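Side-chain contacts in EIAV protease (Equine infectious anemia virus, PDB 1FMB), which probably cleaves the viral polyproteins as a homodimeric retroviral aspartyl protease, here bound to the inhibitor HBY-793: residues Y3-E6 against K7-T11; R92-L95 against Q96-A100. The protein carries 1 engineered substitution. All blocks are in the same frame, centred on the assembly; numbering follows the deposited sequence.

Contact 1 (Y3-E6 against K7-T11). With HYB ([2-(2-methyl-propane-2-sulfonylmethyl)-3-naphthalen-1-yl-propionyl-valinyl]-phenylalaninol), chain B.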
loop_
_atom_site.group_PDB
_atom_site.type_symbol
_atom_site.label_atom_id
_atom_site.label_comp_id
_atom_site.label_asym_id
_atom_site.label_seq_id
_atom_site.Cartn_x
_atom_site.Cartn_y
_atom_site.Cartn_z
ATOM N N TYR A 3 5.604 -12.800 4.998
ATOM C CA TYR A 3 4.670 -12.017 5.798
ATOM C C TYR A 3 3.295 -12.474 5.327
ATOM O O TYR A 3 2.978 -12.332 4.144
ATOM C CB TYR A 3 4.778 -10.538 5.409
ATOM C CG TYR A 3 6.135 -9.998 5.800
ATOM C CD1 TYR A 3 7.185 -10.073 4.913
ATOM C CD2 TYR A 3 6.252 -9.369 7.045
ATOM C CE1 TYR A 3 8.410 -9.577 5.309
ATOM C CE2 TYR A 3 7.478 -8.848 7.440
ATOM C CZ TYR A 3 8.534 -8.999 6.568
ATOM O OH TYR A 3 9.777 -8.515 6.886
ATOM N N ASN A 4 2.518 -12.982 6.226
ATOM C CA ASN A 4 1.185 -13.537 6.022
ATOM C C ASN A 4 0.069 -12.499 6.175
ATOM O O ASN A 4 -1.124 -12.837 6.092
ATOM C CB ASN A 4 0.896 -14.731 6.933
ATOM C CG ASN A 4 0.793 -14.487 8.443
ATOM O OD1 ASN A 4 0.794 -13.363 8.982
ATOM N ND2 ASN A 4 0.658 -15.550 9.245
ATOM N N LEU A 5 0.514 -11.255 6.447
ATOM C CA LEU A 5 -0.409 -10.117 6.516
ATOM C C LEU A 5 -1.406 -10.039 7.626
ATOM O O LEU A 5 -2.247 -9.134 7.666
ATOM C CB LEU A 5 -1.024 -9.831 5.111
ATOM C CG LEU A 5 -0.054 -9.896 3.940
ATOM C CD1 LEU A 5 -0.731 -9.904 2.558
ATOM C CD2 LEU A 5 0.970 -8.789 4.025
ATOM N N GLU A 6 -1.222 -10.850 8.693
ATOM C CA GLU A 6 -1.984 -10.722 9.929
ATOM C C GLU A 6 -1.597 -9.391 10.613
ATOM O O GLU A 6 -2.435 -8.815 11.307
ATOM C CB GLU A 6 -1.555 -11.764 10.956
ATOM C CG GLU A 6 -2.287 -13.055 10.546
ATOM C CD GLU A 6 -1.527 -14.187 11.264
ATOM O OE1 GLU A 6 -0.459 -13.834 11.829
ATOM O OE2 GLU A 6 -2.076 -15.290 11.158
ATOM N N LYS A 7 -0.367 -8.968 10.394
ATOM C CA LYS A 7 0.080 -7.676 10.960
ATOM C C LYS A 7 0.660 -6.837 9.844
ATOM O O LYS A 7 0.867 -7.313 8.688
ATOM C CB LYS A 7 1.025 -7.924 12.133
ATOM C CG LYS A 7 0.138 -8.407 13.306
ATOM C CD LYS A 7 0.918 -8.194 14.591
ATOM C CE LYS A 7 0.002 -8.271 15.803
ATOM N NZ LYS A 7 0.839 -8.544 17.023
ATOM N N ARG A 8 0.864 -5.505 10.062
ATOM C CA ARG A 8 1.427 -4.773 8.897
ATOM C C ARG A 8 2.830 -5.357 8.662
ATOM O O ARG A 8 3.530 -5.597 9.674
ATOM C CB ARG A 8 1.594 -3.309 9.342
ATOM C CG ARG A 8 0.254 -2.657 9.704
ATOM C CD ARG A 8 0.384 -1.144 9.898
ATOM N NE ARG A 8 -0.885 -0.555 10.287
ATOM C CZ ARG A 8 -1.225 0.042 11.414
ATOM N NH1 ARG A 8 -0.289 0.067 12.386
ATOM N NH2 ARG A 8 -2.426 0.578 11.536
ATOM N N PRO A 9 3.236 -5.505 7.432
ATOM C CA PRO A 9 4.548 -6.089 7.102
ATOM C C PRO A 9 5.620 -4.999 7.237
ATOM O O PRO A 9 5.891 -4.123 6.399
ATOM C CB PRO A 9 4.317 -6.553 5.654
ATOM C CG PRO A 9 3.248 -5.672 5.113
ATOM C CD PRO A 9 2.361 -5.238 6.253
ATOM N N THR A 10 6.285 -5.056 8.404
ATOM C CA THR A 10 7.346 -4.105 8.707
ATOM C C THR A 10 8.697 -4.823 8.881
ATOM O O THR A 10 8.691 -5.985 9.288
ATOM C CB THR A 10 7.117 -3.258 9.970
ATOM O OG1 THR A 10 6.872 -4.054 11.153
ATOM C CG2 THR A 10 5.866 -2.391 9.809
ATOM N N THR A 11 9.751 -4.044 8.584
ATOM C CA THR A 11 11.082 -4.647 8.787
ATOM C C THR A 11 12.048 -3.518 9.107
ATOM O O THR A 11 11.711 -2.346 8.899
ATOM C CB THR A 11 11.606 -5.439 7.586
ATOM O OG1 THR A 11 12.639 -6.309 8.054
ATOM C CG2 THR A 11 12.150 -4.571 6.465
HETATM S S1 HYB B . -6.719 3.396 8.393
HETATM O O2 HYB B . -6.583 4.731 8.907
HETATM O O3 HYB B . -7.318 3.218 7.111
HETATM C C4 HYB B . -1.285 6.265 10.535
HETATM C C5 HYB B . -2.445 6.467 9.851
HETATM C C6 HYB B . -2.936 5.455 8.934
HETATM C C7 HYB B . -2.247 4.308 8.756
HETATM C C8 HYB B . -0.960 4.059 9.483
HETATM C C9 HYB B . -0.527 5.057 10.366
HETATM C C10 HYB B . 0.687 4.872 11.111
HETATM C C11 HYB B . 1.419 3.726 10.940
HETATM C C12 HYB B . 0.983 2.718 10.037
HETATM C C13 HYB B . -0.204 2.892 9.321
HETATM O O14 HYB B . 0.186 1.964 2.259
HETATM C C15 HYB B . -0.179 3.104 1.398
HETATM N N16 HYB B . -2.030 3.460 2.931
HETATM C C17 HYB B . -0.849 4.128 2.356
HETATM C C18 HYB B . 0.087 4.523 3.523
HETATM C C19 HYB B . -0.256 5.710 4.399
HETATM C C20 HYB B . -0.918 5.595 5.627
HETATM C C21 HYB B . -1.178 6.693 6.456
HETATM C C22 HYB B . -0.766 7.964 6.038
HETATM C C23 HYB B . -0.082 8.103 4.833
HETATM C C24 HYB B . 0.169 6.994 4.019
HETATM N N25 HYB B . -4.308 3.500 4.961
HETATM C C26 HYB B . -4.381 3.059 3.543
HETATM C C27 HYB B . -3.312 3.970 2.828
HETATM O O28 HYB B . -3.559 4.980 2.189
HETATM C C29 HYB B . -5.792 3.173 2.915
HETATM C C30 HYB B . -5.734 3.044 1.384
HETATM C C31 HYB B . -6.661 2.077 3.576
HETATM C C32 HYB B . -4.278 2.652 6.025
HETATM O O33 HYB B . -4.276 1.420 5.908
HETATM C C34 HYB B . -4.148 3.328 7.406
HETATM C C35 HYB B . -2.653 3.179 7.792
HETATM C C36 HYB B . -5.083 2.688 8.482
HETATM C C37 HYB B . -7.999 0.988 9.047
HETATM C C38 HYB B . -7.745 2.424 9.574
HETATM C C39 HYB B . -9.116 3.141 9.608
HETATM C C40 HYB B . -7.088 2.426 10.976
HETATM O O HOH W 1 10.712 -8.244 9.718
HETATM O O HOH W 2 2.578 -9.380 7.827
#

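Contact 2 (R92-L95 against Q96-A100)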
loop_
_atom_site.group_PDB
_atom_site.type_symbol
_atom_site.label_atom_id
_atom_site.label_comp_id
_atom_site.label_asym_id
_atom_site.label_seq_id
_atom_site.Cartn_x
_atom_site.Cartn_y
_atom_site.Cartn_z
ATOM N N ARG A 92 7.361 -0.161 -4.465
ATOM C CA ARG A 92 7.733 -1.110 -5.521
ATOM C C ARG A 92 9.108 -0.892 -6.117
ATOM O O ARG A 92 9.746 -1.882 -6.510
ATOM C CB ARG A 92 6.617 -1.161 -6.598
ATOM C CG ARG A 92 5.284 -1.766 -6.046
ATOM C CD ARG A 92 4.361 -2.020 -7.292
ATOM N NE ARG A 92 3.996 -0.807 -8.000
ATOM C CZ ARG A 92 4.534 -0.286 -9.096
ATOM N NH1 ARG A 92 5.532 -0.911 -9.780
ATOM N NH2 ARG A 92 4.116 0.860 -9.647
ATOM N N ASP A 93 9.543 0.355 -6.216
ATOM C CA ASP A 93 10.861 0.611 -6.774
ATOM C C ASP A 93 11.917 -0.069 -5.941
ATOM O O ASP A 93 12.701 -0.821 -6.511
ATOM C CB ASP A 93 11.130 2.117 -6.926
ATOM C CG ASP A 93 11.023 2.877 -5.607
ATOM O OD1 ASP A 93 10.395 2.469 -4.630
ATOM O OD2 ASP A 93 11.612 3.967 -5.478
ATOM N N ILE A 94 11.895 0.039 -4.612
ATOM C CA ILE A 94 12.893 -0.601 -3.767
ATOM C C ILE A 94 12.582 -2.052 -3.497
ATOM O O ILE A 94 13.472 -2.922 -3.377
ATOM C CB ILE A 94 13.068 0.248 -2.473
ATOM C CG1 ILE A 94 13.796 1.523 -2.865
ATOM C CG2 ILE A 94 14.006 -0.538 -1.548
ATOM C CD1 ILE A 94 14.121 2.503 -1.760
ATOM N N LEU A 95 11.304 -2.436 -3.393
ATOM C CA LEU A 95 10.943 -3.830 -3.224
ATOM C C LEU A 95 11.461 -4.695 -4.386
ATOM O O LEU A 95 11.862 -5.831 -4.173
ATOM C CB LEU A 95 9.418 -3.939 -3.124
ATOM C CG LEU A 95 8.826 -3.471 -1.798
ATOM C CD1 LEU A 95 7.316 -3.660 -1.777
ATOM C CD2 LEU A 95 9.452 -4.092 -0.552
ATOM N N GLN A 96 11.397 -4.208 -5.622
ATOM C CA GLN A 96 11.860 -4.893 -6.825
ATOM C C GLN A 96 13.367 -5.101 -6.704
ATOM O O GLN A 96 13.926 -6.200 -6.942
ATOM C CB GLN A 96 11.510 -4.085 -8.075
ATOM C CG GLN A 96 11.858 -4.761 -9.387
ATOM C CD GLN A 96 11.506 -3.950 -10.627
ATOM O OE1 GLN A 96 10.862 -2.910 -10.531
ATOM N NE2 GLN A 96 11.937 -4.411 -11.799
ATOM N N ASP A 97 14.049 -4.060 -6.262
ATOM C CA ASP A 97 15.501 -4.123 -6.052
ATOM C C ASP A 97 15.854 -5.216 -5.038
ATOM O O ASP A 97 16.817 -5.950 -5.236
ATOM C CB ASP A 97 16.096 -2.820 -5.497
ATOM C CG ASP A 97 16.142 -1.767 -6.592
ATOM O OD1 ASP A 97 16.254 -2.210 -7.755
ATOM O OD2 ASP A 97 16.038 -0.546 -6.343
ATOM N N LEU A 98 15.135 -5.343 -3.936
ATOM C CA LEU A 98 15.370 -6.312 -2.919
ATOM C C LEU A 98 14.869 -7.703 -3.341
ATOM O O LEU A 98 15.152 -8.629 -2.560
ATOM C CB LEU A 98 14.728 -6.030 -1.541
ATOM C CG LEU A 98 15.327 -4.790 -0.856
ATOM C CD1 LEU A 98 14.503 -4.336 0.334
ATOM C CD2 LEU A 98 16.747 -5.088 -0.391
ATOM N N GLY A 99 14.172 -7.904 -4.435
ATOM C CA GLY A 99 13.723 -9.252 -4.759
ATOM C C GLY A 99 12.425 -9.601 -4.071
ATOM O O GLY A 99 12.090 -10.775 -4.029
ATOM N N ALA A 100 11.636 -8.679 -3.510
ATOM C CA ALA A 100 10.396 -9.022 -2.821
ATOM C C ALA A 100 9.342 -9.468 -3.830
ATOM O O ALA A 100 9.403 -9.092 -4.984
ATOM C CB ALA A 100 9.765 -7.797 -2.135
HETATM O O HOH W 3 13.629 -0.539 -9.122
#

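Contact 1 (Y3-E6 against K7-T11)
The side chain of Tyr3 reaches back across the turn that follows it to cross Pro9 and end beside Thr10 O and Thr11. Its CB and CG already pack on Pro9 CB, and Tyr3 CD2 continues the apolar contact at 3.7 Å from the same Pro9 CB, which stands oblique to the phenol ring. Farther out, Tyr3 CE2 comes within 3.6 Å of Thr10 O, and at the tip Tyr3 OH lies 3.6 Å from Thr11 CB, where the two side chains run nearly perpendicular. With CG anti to its own carbonyl carbon (chi1 -66°), the phenol is directed over the returning chain. No direct hydrogen bond joins the two halves; a water does so instead, 3.0 Å from Tyr3 OH, donating to Thr10 O and bonding Thr11 OG1, which is also held by Lys71. On the inner side of the turn, Leu5 CD2 touches Pro9 CG at 4.0 Å. A second water donates to Lys7 O and weakly accepts from Leu5 N, tying the backbone across the bend. The bend itself contains an Asx turn: Glu6 N donates to Asn4 OD1 over 3.2 Å in a nearly straight bond (165°), although the donor stands well above the carbonyl plane.

Beyond the turn, one guanidinium face of the extended Arg8 side chain covers the C12-C13 edge of the inhibitor's naphthalene, the planes tilted against each other and HYB C13 3.6 Å from Arg8 NE, while Arg8 NH2 forms a salt bridge with Asp29 of the second subunit. Leu5 O accepts from Arg92 NH1 of that subunit. Folding the N-terminal segment back towards strand 10-15 in this way belongs to the retroviral protease dimer, in which Tyr3 joins the intersubunit antiparallel sheet and Arg8 reaches the substrate-binding cleft.

Contact 2 (R92-L95 against Q96-A100)
The chain from Arg92 is helical, and its last turn closes on Gly99 and Ala100. Gln96 N donates to Arg92 O at 3.0 Å and Leu98 N to Ile94 O at the same length. Two bonds then lead back into the last turn, Gly99 N to Gln96 O at 3.0 Å and Ala100 N to Leu95 O at 2.9 Å; with the positive phi of Gly99 (85°) they make a Schellman motif. At that backbone conformation a beta carbon would press against the preceding carbonyl oxygen.

Beneath this cap, Ala100 CB packs on Leu95 CB and CD2, both at 4.0 Å. Ile94 CG2 and Leu98 CD1, one turn apart along the helix, meet more loosely at 4.3 Å. The Asp97 carboxylate bends back over the helix: CG lies anti to the carbonyl carbon (chi1 -74°), which puts OD2 3.4 Å from Asp93 O, two acceptors without a bond between them. A water mediates there, donating to Asp93 O at 2.8 Å and weakly to Asp97 OD1. Asp93 OD1 bonds Ser31 and weakly accepts from Ile94 N.

At the helix start, Arg92 pairs with Asp29 of its own chain. Ile94 and Leu98 fit the helix against strands 58-71 and 74-83, whereas Leu95 turns to Leu5 of the second subunit, which places the helix between the sheet and the dimer interface.

Contact 1 and contact 2 stay apart within one chain, their centres 16 Å from each other and their nearest atoms about 7 Å, yet the twofold dimer brings each against the partner's copy of the other. The turn at 3-6 meets helix 92-97 of the second subunit through Leu5 on Leu95 and Glu6 on Gln96. Asp29 links both to the cleft: it takes Arg92 of its own chain and Arg8 of the other subunit, and its backbone N binds the inhibitor. Both arginines thus converge on Asp29, a pocket residue; Arg8 touches the inhibitor itself, while the Arg92 side chain stays about 7 Å from a bound HYB.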